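Side-chain contacts in methyltransferase (Streptococcus mutans, PDB 2B78), which probably transfers methyl groups from S-adenosyl-L-methionine, possibly to RNA: residues A[226-231]-A[258-263]; A[177-182]-A[205-210]; A[237-242]-A[273-278]. One frame throughout, in Å; residues are numbered along the deposited sequence.

Contact 1 (A[226-231]-A[258-263]); sequences FSVAAA and NHLDMA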
loop_
_atom_site.group_PDB
_atom_site.type_symbol
_atom_site.label_atom_id
_atom_site.label_comp_id
_atom_site.label_asym_id
_atom_site.label_seq_id
_atom_site.Cartn_x
_atom_site.Cartn_y
_atom_site.Cartn_z
ATOM N N PHE A 226 -12.134 1.489 6.885
ATOM C CA PHE A 226 -13.106 0.553 6.284
ATOM C C PHE A 226 -14.451 0.670 6.993
ATOM O O PHE A 226 -15.512 0.511 6.382
ATOM C CB PHE A 226 -12.648 -0.909 6.405
ATOM C CG PHE A 226 -11.583 -1.319 5.432
ATOM C CD1 PHE A 226 -11.726 -1.098 4.066
ATOM C CD2 PHE A 226 -10.444 -1.986 5.890
ATOM C CE1 PHE A 226 -10.751 -1.539 3.169
ATOM C CE2 PHE A 226 -9.469 -2.431 5.005
ATOM C CZ PHE A 226 -9.621 -2.208 3.639
ATOM N N SER A 227 -14.404 0.932 8.297
ATOM C CA SER A 227 -15.614 1.053 9.088
ATOM C C SER A 227 -16.427 2.282 8.698
ATOM O O SER A 227 -17.656 2.209 8.566
ATOM C CB SER A 227 -15.255 1.106 10.572
ATOM O OG SER A 227 -14.583 -0.081 10.943
ATOM N N VAL A 228 -15.746 3.409 8.504
ATOM C CA VAL A 228 -16.431 4.632 8.106
ATOM C C VAL A 228 -17.033 4.454 6.707
ATOM O O VAL A 228 -18.144 4.909 6.440
ATOM C CB VAL A 228 -15.462 5.863 8.149
ATOM C CG1 VAL A 228 -14.422 5.768 7.047
ATOM C CG2 VAL A 228 -16.254 7.155 8.032
ATOM N N ALA A 229 -16.309 3.767 5.826
ATOM C CA ALA A 229 -16.783 3.508 4.462
ATOM C C ALA A 229 -18.071 2.684 4.526
ATOM O O ALA A 229 -19.085 3.009 3.889
ATOM C CB ALA A 229 -15.706 2.744 3.669
ATOM N N ALA A 230 -18.030 1.611 5.305
ATOM C CA ALA A 230 -19.200 0.756 5.463
ATOM C C ALA A 230 -20.374 1.542 6.057
ATOM O O ALA A 230 -21.522 1.362 5.646
ATOM C CB ALA A 230 -18.849 -0.430 6.352
ATOM N N ALA A 231 -20.086 2.417 7.016
ATOM C CA ALA A 231 -21.120 3.230 7.646
ATOM C C ALA A 231 -21.808 4.131 6.614
ATOM O O ALA A 231 -23.033 4.308 6.646
ATOM C CB ALA A 231 -20.501 4.086 8.763
ATOM N N ASN A 258 -17.610 13.044 8.532
ATOM C CA ASN A 258 -18.760 12.655 7.728
ATOM C C ASN A 258 -20.071 12.798 8.488
ATOM O O ASN A 258 -21.109 12.291 8.067
ATOM C CB ASN A 258 -18.566 11.226 7.228
ATOM C CG ASN A 258 -17.363 11.098 6.311
ATOM O OD1 ASN A 258 -16.346 10.503 6.674
ATOM N ND2 ASN A 258 -17.471 11.675 5.115
ATOM N N HIS A 259 -19.999 13.493 9.619
ATOM C CA HIS A 259 -21.147 13.766 10.475
ATOM C C HIS A 259 -21.991 12.530 10.774
ATOM O O HIS A 259 -23.215 12.585 10.751
ATOM C CB HIS A 259 -22.015 14.843 9.830
ATOM C CG HIS A 259 -21.232 15.999 9.289
ATOM N ND1 HIS A 259 -20.495 16.842 10.094
ATOM C CD2 HIS A 259 -21.033 16.425 8.018
ATOM C CE1 HIS A 259 -19.876 17.736 9.342
ATOM N NE2 HIS A 259 -20.186 17.505 8.079
ATOM N N LEU A 260 -21.328 11.418 11.069
ATOM C CA LEU A 260 -22.022 10.174 11.375
ATOM C C LEU A 260 -22.271 10.000 12.870
ATOM O O LEU A 260 -21.372 10.208 13.676
ATOM C CB LEU A 260 -21.205 8.983 10.867
ATOM C CG LEU A 260 -21.131 8.782 9.349
ATOM C CD1 LEU A 260 -19.954 7.871 9.023
ATOM C CD2 LEU A 260 -22.437 8.203 8.835
ATOM N N ASP A 261 -23.494 9.634 13.240
ATOM C CA ASP A 261 -23.797 9.394 14.645
ATOM C C ASP A 261 -23.205 8.022 14.937
ATOM O O ASP A 261 -23.392 7.085 14.164
ATOM C CB ASP A 261 -25.297 9.371 14.882
ATOM C CG ASP A 261 -25.645 8.975 16.305
ATOM O OD1 ASP A 261 -25.692 7.764 16.591
ATOM O OD2 ASP A 261 -25.856 9.877 17.140
ATOM N N MET A 262 -22.509 7.879 16.058
ATOM C CA MET A 262 -21.868 6.601 16.344
ATOM C C MET A 262 -22.535 5.621 17.313
ATOM O O MET A 262 -21.882 4.706 17.815
ATOM C CB MET A 262 -20.415 6.861 16.755
ATOM C CG MET A 262 -19.528 7.315 15.568
ATOM S SD MET A 262 -17.823 7.503 16.018
ATOM C CE MET A 262 -17.277 5.801 16.133
ATOM N N ALA A 263 -23.832 5.784 17.546
ATOM C CA ALA A 263 -24.564 4.892 18.441
ATOM C C ALA A 263 -24.302 3.426 18.100
ATOM O O ALA A 263 -24.169 2.580 18.994
ATOM C CB ALA A 263 -26.058 5.183 18.347
#

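Contact 2 (A[177-182]-A[205-210]); sequences LENGIS and ELINGS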
loop_
_atom_site.group_PDB
_atom_site.type_symbol
_atom_site.label_atom_id
_atom_site.label_comp_id
_atom_site.label_asym_id
_atom_site.label_seq_id
_atom_site.Cartn_x
_atom_site.Cartn_y
_atom_site.Cartn_z
ATOM N N LEU A 177 -10.581 13.960 0.417
ATOM C CA LEU A 177 -11.781 13.297 -0.049
ATOM C C LEU A 177 -11.364 12.084 -0.861
ATOM O O LEU A 177 -10.368 12.134 -1.589
ATOM C CB LEU A 177 -12.594 14.248 -0.935
ATOM C CG LEU A 177 -14.116 14.100 -0.998
ATOM C CD1 LEU A 177 -14.723 14.606 0.305
ATOM C CD2 LEU A 177 -14.666 14.906 -2.173
ATOM N N GLU A 178 -12.113 10.991 -0.714
ATOM C CA GLU A 178 -11.854 9.765 -1.471
ATOM C C GLU A 178 -13.203 9.124 -1.745
ATOM O O GLU A 178 -13.945 8.810 -0.811
ATOM C CB GLU A 178 -10.985 8.782 -0.683
ATOM C CG GLU A 178 -10.461 7.614 -1.532
ATOM C CD GLU A 178 -9.907 6.474 -0.692
ATOM O OE1 GLU A 178 -10.712 5.745 -0.073
ATOM O OE2 GLU A 178 -8.670 6.305 -0.652
ATOM N N ASN A 179 -13.515 8.929 -3.026
ATOM C CA ASN A 179 -14.792 8.353 -3.425
ATOM C C ASN A 179 -15.908 9.268 -2.947
ATOM O O ASN A 179 -17.030 8.827 -2.705
ATOM C CB ASN A 179 -14.966 6.966 -2.810
ATOM C CG ASN A 179 -13.968 5.962 -3.339
ATOM O OD1 ASN A 179 -13.417 5.162 -2.577
ATOM N ND2 ASN A 179 -13.738 5.982 -4.646
ATOM N N GLY A 180 -15.595 10.546 -2.775
ATOM C CA GLY A 180 -16.619 11.476 -2.336
ATOM C C GLY A 180 -16.901 11.579 -0.851
ATOM O O GLY A 180 -17.840 12.269 -0.464
ATOM N N ILE A 181 -16.135 10.888 -0.014
ATOM C CA ILE A 181 -16.340 10.998 1.431
ATOM C C ILE A 181 -15.031 11.465 2.072
ATOM O O ILE A 181 -13.949 11.345 1.471
ATOM C CB ILE A 181 -16.851 9.675 2.067
ATOM C CG1 ILE A 181 -15.752 8.626 2.107
ATOM C CG2 ILE A 181 -18.058 9.147 1.267
ATOM C CD1 ILE A 181 -16.089 7.466 3.044
ATOM N N SER A 182 -15.122 12.022 3.277
ATOM C CA SER A 182 -13.943 12.564 3.955
ATOM C C SER A 182 -13.189 11.602 4.850
ATOM O O SER A 182 -13.780 10.717 5.469
ATOM C CB SER A 182 -14.341 13.791 4.789
ATOM O OG SER A 182 -14.907 14.802 3.972
ATOM N N GLU A 205 -16.420 -0.085 -2.583
ATOM C CA GLU A 205 -17.421 -1.156 -2.576
ATOM C C GLU A 205 -18.298 -1.065 -1.335
ATOM O O GLU A 205 -19.511 -1.286 -1.397
ATOM C CB GLU A 205 -16.743 -2.531 -2.598
ATOM C CG GLU A 205 -15.941 -2.806 -3.858
ATOM C CD GLU A 205 -16.823 -2.987 -5.073
ATOM O OE1 GLU A 205 -17.546 -4.005 -5.126
ATOM O OE2 GLU A 205 -16.804 -2.114 -5.967
ATOM N N LEU A 206 -17.673 -0.750 -0.209
ATOM C CA LEU A 206 -18.374 -0.637 1.062
ATOM C C LEU A 206 -19.301 0.574 1.053
ATOM O O LEU A 206 -20.460 0.496 1.475
ATOM C CB LEU A 206 -17.343 -0.532 2.195
ATOM C CG LEU A 206 -16.600 -1.845 2.482
ATOM C CD1 LEU A 206 -15.328 -1.619 3.292
ATOM C CD2 LEU A 206 -17.557 -2.774 3.241
ATOM N N ILE A 207 -18.792 1.700 0.559
ATOM C CA ILE A 207 -19.593 2.916 0.488
ATOM C C ILE A 207 -20.757 2.694 -0.444
ATOM O O ILE A 207 -21.829 3.268 -0.265
ATOM C CB ILE A 207 -18.763 4.088 -0.040
ATOM C CG1 ILE A 207 -17.654 4.387 0.968
ATOM C CG2 ILE A 207 -19.655 5.307 -0.283
ATOM C CD1 ILE A 207 -16.604 5.332 0.458
ATOM N N ASN A 208 -20.537 1.845 -1.437
ATOM C CA ASN A 208 -21.546 1.508 -2.427
ATOM C C ASN A 208 -22.717 0.672 -1.893
ATOM O O ASN A 208 -23.793 0.616 -2.508
ATOM C CB ASN A 208 -20.868 0.770 -3.569
ATOM C CG ASN A 208 -21.098 1.434 -4.871
ATOM O OD1 ASN A 208 -22.259 1.679 -5.237
ATOM N ND2 ASN A 208 -20.021 1.743 -5.600
ATOM N N GLY A 209 -22.510 0.022 -0.753
ATOM C CA GLY A 209 -23.572 -0.775 -0.167
ATOM C C GLY A 209 -23.278 -2.255 0.017
ATOM O O GLY A 209 -24.194 -3.039 0.284
ATOM N N SER A 210 -22.017 -2.652 -0.099
ATOM C CA SER A 210 -21.671 -4.059 0.055
ATOM C C SER A 210 -22.056 -4.575 1.440
ATOM O O SER A 210 -22.329 -5.761 1.598
ATOM C CB SER A 210 -20.171 -4.282 -0.196
ATOM O OG SER A 210 -19.375 -3.746 0.845
#

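Contact 3 (A[237-242]-A[273-278]); sequences ATTSVD and FDYFKY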
loop_
_atom_site.group_PDB
_atom_site.type_symbol
_atom_site.label_atom_id
_atom_site.label_comp_id
_atom_site.label_asym_id
_atom_site.label_seq_id
_atom_site.Cartn_x
_atom_site.Cartn_y
_atom_site.Cartn_z
ATOM N N ALA A 237 -24.223 -1.771 11.665
ATOM C CA ALA A 237 -23.353 -1.457 12.789
ATOM C C ALA A 237 -21.925 -1.875 12.459
ATOM O O ALA A 237 -21.706 -2.697 11.584
ATOM C CB ALA A 237 -23.840 -2.202 14.032
ATOM N N THR A 238 -20.941 -1.306 13.146
ATOM C CA THR A 238 -19.569 -1.722 12.892
ATOM C C THR A 238 -18.783 -1.708 14.182
ATOM O O THR A 238 -19.010 -0.874 15.069
ATOM C CB THR A 238 -18.835 -0.812 11.880
ATOM O OG1 THR A 238 -18.474 0.424 12.516
ATOM C CG2 THR A 238 -19.716 -0.523 10.682
ATOM N N THR A 239 -17.872 -2.658 14.294
ATOM C CA THR A 239 -17.003 -2.760 15.449
ATOM C C THR A 239 -15.604 -2.764 14.868
ATOM O O THR A 239 -15.274 -3.619 14.055
ATOM C CB THR A 239 -17.245 -4.058 16.217
ATOM O OG1 THR A 239 -18.597 -4.075 16.692
ATOM C CG2 THR A 239 -16.276 -4.164 17.393
ATOM N N SER A 240 -14.785 -1.801 15.285
ATOM C CA SER A 240 -13.428 -1.674 14.782
ATOM C C SER A 240 -12.440 -2.029 15.888
ATOM O O SER A 240 -12.447 -1.420 16.964
ATOM C CB SER A 240 -13.203 -0.241 14.305
ATOM O OG SER A 240 -14.260 0.162 13.444
ATOM N N VAL A 241 -11.589 -3.011 15.617
ATOM C CA VAL A 241 -10.632 -3.463 16.620
ATOM C C VAL A 241 -9.170 -3.269 16.246
ATOM O O VAL A 241 -8.715 -3.746 15.199
ATOM C CB VAL A 241 -10.850 -4.957 16.931
ATOM C CG1 VAL A 241 -9.983 -5.372 18.130
ATOM C CG2 VAL A 241 -12.321 -5.228 17.192
ATOM N N ASP A 242 -8.429 -2.565 17.104
ATOM C CA ASP A 242 -7.007 -2.346 16.869
ATOM C C ASP A 242 -6.265 -2.423 18.195
ATOM O O ASP A 242 -6.789 -2.030 19.237
ATOM C CB ASP A 242 -6.747 -0.974 16.238
ATOM C CG ASP A 242 -5.402 -0.909 15.543
ATOM O OD1 ASP A 242 -5.298 -1.460 14.427
ATOM O OD2 ASP A 242 -4.444 -0.329 16.105
ATOM N N PHE A 273 -6.380 -11.450 18.736
ATOM C CA PHE A 273 -6.665 -12.801 19.207
ATOM C C PHE A 273 -7.429 -12.726 20.519
ATOM O O PHE A 273 -8.287 -13.569 20.794
ATOM C CB PHE A 273 -5.380 -13.609 19.371
ATOM C CG PHE A 273 -4.799 -14.064 18.067
ATOM C CD1 PHE A 273 -5.459 -15.023 17.294
ATOM C CD2 PHE A 273 -3.623 -13.504 17.581
ATOM C CE1 PHE A 273 -4.949 -15.416 16.049
ATOM C CE2 PHE A 273 -3.106 -13.892 16.334
ATOM C CZ PHE A 273 -3.771 -14.847 15.571
ATOM N N ASP A 274 -7.135 -11.713 21.332
ATOM C CA ASP A 274 -7.862 -11.564 22.589
ATOM C C ASP A 274 -9.308 -11.207 22.259
ATOM O O ASP A 274 -10.234 -11.571 23.002
ATOM C CB ASP A 274 -7.247 -10.473 23.478
ATOM C CG ASP A 274 -5.961 -10.922 24.161
ATOM O OD1 ASP A 274 -5.751 -12.144 24.333
ATOM O OD2 ASP A 274 -5.156 -10.049 24.541
ATOM N N TYR A 275 -9.516 -10.495 21.152
ATOM C CA TYR A 275 -10.880 -10.143 20.785
ATOM C C TYR A 275 -11.640 -11.369 20.283
ATOM O O TYR A 275 -12.846 -11.482 20.499
ATOM C CB TYR A 275 -10.926 -9.050 19.710
ATOM C CG TYR A 275 -12.330 -8.519 19.543
ATOM C CD1 TYR A 275 -12.868 -7.625 20.471
ATOM C CD2 TYR A 275 -13.161 -8.984 18.523
ATOM C CE1 TYR A 275 -14.202 -7.212 20.396
ATOM C CE2 TYR A 275 -14.501 -8.574 18.435
ATOM C CZ TYR A 275 -15.012 -7.690 19.379
ATOM O OH TYR A 275 -16.330 -7.289 19.317
ATOM N N PHE A 276 -10.944 -12.284 19.607
ATOM C CA PHE A 276 -11.600 -13.487 19.112
ATOM C C PHE A 276 -12.155 -14.247 20.305
ATOM O O PHE A 276 -13.303 -14.695 20.290
ATOM C CB PHE A 276 -10.615 -14.376 18.338
ATOM C CG PHE A 276 -10.431 -13.978 16.892
ATOM C CD1 PHE A 276 -11.531 -13.705 16.085
ATOM C CD2 PHE A 276 -9.155 -13.930 16.329
ATOM C CE1 PHE A 276 -11.367 -13.391 14.734
ATOM C CE2 PHE A 276 -8.979 -13.620 14.982
ATOM C CZ PHE A 276 -10.087 -13.349 14.182
ATOM N N LYS A 277 -11.340 -14.372 21.349
ATOM C CA LYS A 277 -11.745 -15.068 22.567
ATOM C C LYS A 277 -12.896 -14.363 23.297
ATOM O O LYS A 277 -13.778 -15.009 23.871
ATOM C CB LYS A 277 -10.545 -15.196 23.512
ATOM C CG LYS A 277 -10.883 -15.897 24.822
ATOM C CD LYS A 277 -9.644 -16.117 25.675
ATOM C CE LYS A 277 -9.973 -16.934 26.912
ATOM N NZ LYS A 277 -8.769 -17.189 27.746
ATOM N N TYR A 278 -12.864 -13.038 23.295
ATOM C CA TYR A 278 -13.894 -12.222 23.938
ATOM C C TYR A 278 -15.214 -12.427 23.209
ATOM O O TYR A 278 -16.286 -12.539 23.817
ATOM C CB TYR A 278 -13.503 -10.744 23.859
ATOM C CG TYR A 278 -14.348 -9.823 24.717
ATOM C CD1 TYR A 278 -14.200 -9.807 26.103
ATOM C CD2 TYR A 278 -15.286 -8.967 24.145
ATOM C CE1 TYR A 278 -14.967 -8.956 26.903
ATOM C CE2 TYR A 278 -16.063 -8.112 24.935
ATOM C CZ TYR A 278 -15.894 -8.113 26.312
ATOM O OH TYR A 278 -16.651 -7.271 27.108
#

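Contact 1 (A[226-231]-A[258-263])
A231, on helix 225-232, points at the chain that leaves helix 247-257, and V228, one turn earlier, reaches it with CG2: the CA atoms of V228 and N258 are 8.4 Å apart, and those of A231 and L260 7.9 Å. The chain turns here because H259, with positive phi, is the C-prime residue of a Schellman motif in which the N of L260 reaches back to the O of F255. N258 and L260, on the two flanks of H259, are thereby both directed at helix 225-232.

L260 carries the contact through a single methyl. With its CG beside the backbone N (chi1 -71°) and chi2 extended, L260 CD1 is pushed out against the helix, where it lies 3.8 Å from the CB of A231 and 3.9 Å from V228 CG2. V228 meets it with the branch that stands anti to the backbone N, and the two side chains cross at about a right angle. The same V228 methyl also lies against the side-chain amide of N258, again roughly perpendicular. F255 touches both A231 and L260, so the last turn of its helix joins the cluster, while Y183 of strand 181-185 packs on V228.

Beyond L260 the chain is shaped by an Asx turn: D261 OD1 accepts from A263 N at 2.9 Å, met from above the carboxylate plane.

Across the interface the chemistry is chiefly methyl on methyl. Joining helix 225-232 to the loop that runs from helix 247-257 to strand 265-269, this small, partly buried patch rests on van der Waals fit.

Contact 2 (A[177-182]-A[205-210])
I181 and I207 reach toward each other tip to tip, and their terminal methyls make the contact: I181 CD1 and I207 CD1 are modelled 3.4 Å apart, tighter than usual for two carbons, so the exact spacing is doubtful. Around this point I207 CD1 also lies 3.8 Å from the CG1 of I181. N179 adds its CB, 4.0 Å from I207 CD1, so that the tip of I207 rests against N179 in the turn and I181 at the start of the second strand.

The two isoleucines arrive by different routes. In I207 the long branch stands beside the backbone N (chi1 -65°) and runs on extended, straight out from the helix. In I181 the CG1 branch is wedged between the backbone N and the carbonyl carbon (chi1 72°), which carries its CD1 toward the helix.

Behind I181 and N179 is a type I' beta turn from E178 to I181, the tight connection of a two-residue beta hairpin, closed by E178 N to I181 O at 2.9 Å and I181 N to E178 O at 3.1 Å. N179 and G180 both adopt positive phi; at G180 a CB would collide with the preceding carbonyl O. On the other side, I207 sits in the last turns of helix 200-210, where a wider pi-type turn leads into a Schellman motif with G209 as C-prime.

Farther out, Y183 and A229 pack on I207, and M232 on I181. T94 and T95 bond to the hairpin backbone.

Apolar at its tip and ionic at its flank, the junction has two components: the isoleucine contact and the nearby salt bridge from E178 OE1 to R203 NE both join the hairpin to helix 200-210.

Contact 3 (A[237-242]-A[273-278])
Y275 and V241 are brought together by their first torsions. The tyrosine ring stands anti to its own backbone nitrogen (chi1 -169°), projecting from helix 272-281 over strand 237-242, and V241 has CG1 in the equivalent position (chi1 -172°), leaving CG2 beside the backbone N and aimed at the ring.

That methyl sits almost exactly over the centre of one face: V241 CG2 is 3.9 Å from the centroid of the Y275 ring, 5° off its normal, a well-formed CH-pi contact. Its sister V241 CG1 lies beside the root of the ring, 4.1 Å from Y275 CB. T239 meets the phenol end obliquely, its CG2 3.7 Å from Y275 OH. T239 and V241 are two residues apart and point to the same side of the sheet, so the tyrosine extends along the strand: V241 covers the ring and its root while T239 meets the hydroxyl end.

Around the pair, L217 of strand 215-219 and V268 of strand 265-269 also pack on Y275.

Helix 272-281 here packs on a sheet of strand order 3-2-1-4-5-7-6, the class I (Rossmann-like) methyltransferase topology. D242, next to V241, binds S-adenosyl-L-homocysteine, as do D271 and V272 just ahead of Y275, although the ligand is absent from this model; the side chains of V241 and V272 lie about 5 Å apart. Beside these ligand-binding positions, Y275 combines a methyl packed on its face with a polar partner at its buried hydroxyl, hydrogen-bonded to Y286 OH, which also has a weak bond with T239 OG1.

Overall arrangement
Helix 225-232 connects the three contacts. Contacts 1 and 2, whose centres are 11 Å apart, touch directly: A229 and F226 pack on I207 and L206 of helix 200-210, and N258 touches I181 and S182 of the hairpin. Contact 3 is centred 17 Å from contact 1; a probable hydrogen bond between S227 OG and S240 OG links the two through the helix and the strand that follows it. Contacts 2 and 3 do not touch, their nearest atoms being about 8 Å apart. Only contact 3 includes a ligand residue, D242 of the S-adenosyl-L-homocysteine site; contacts 1 and 2 lie away from that site, in the packing of the same methyltransferase region.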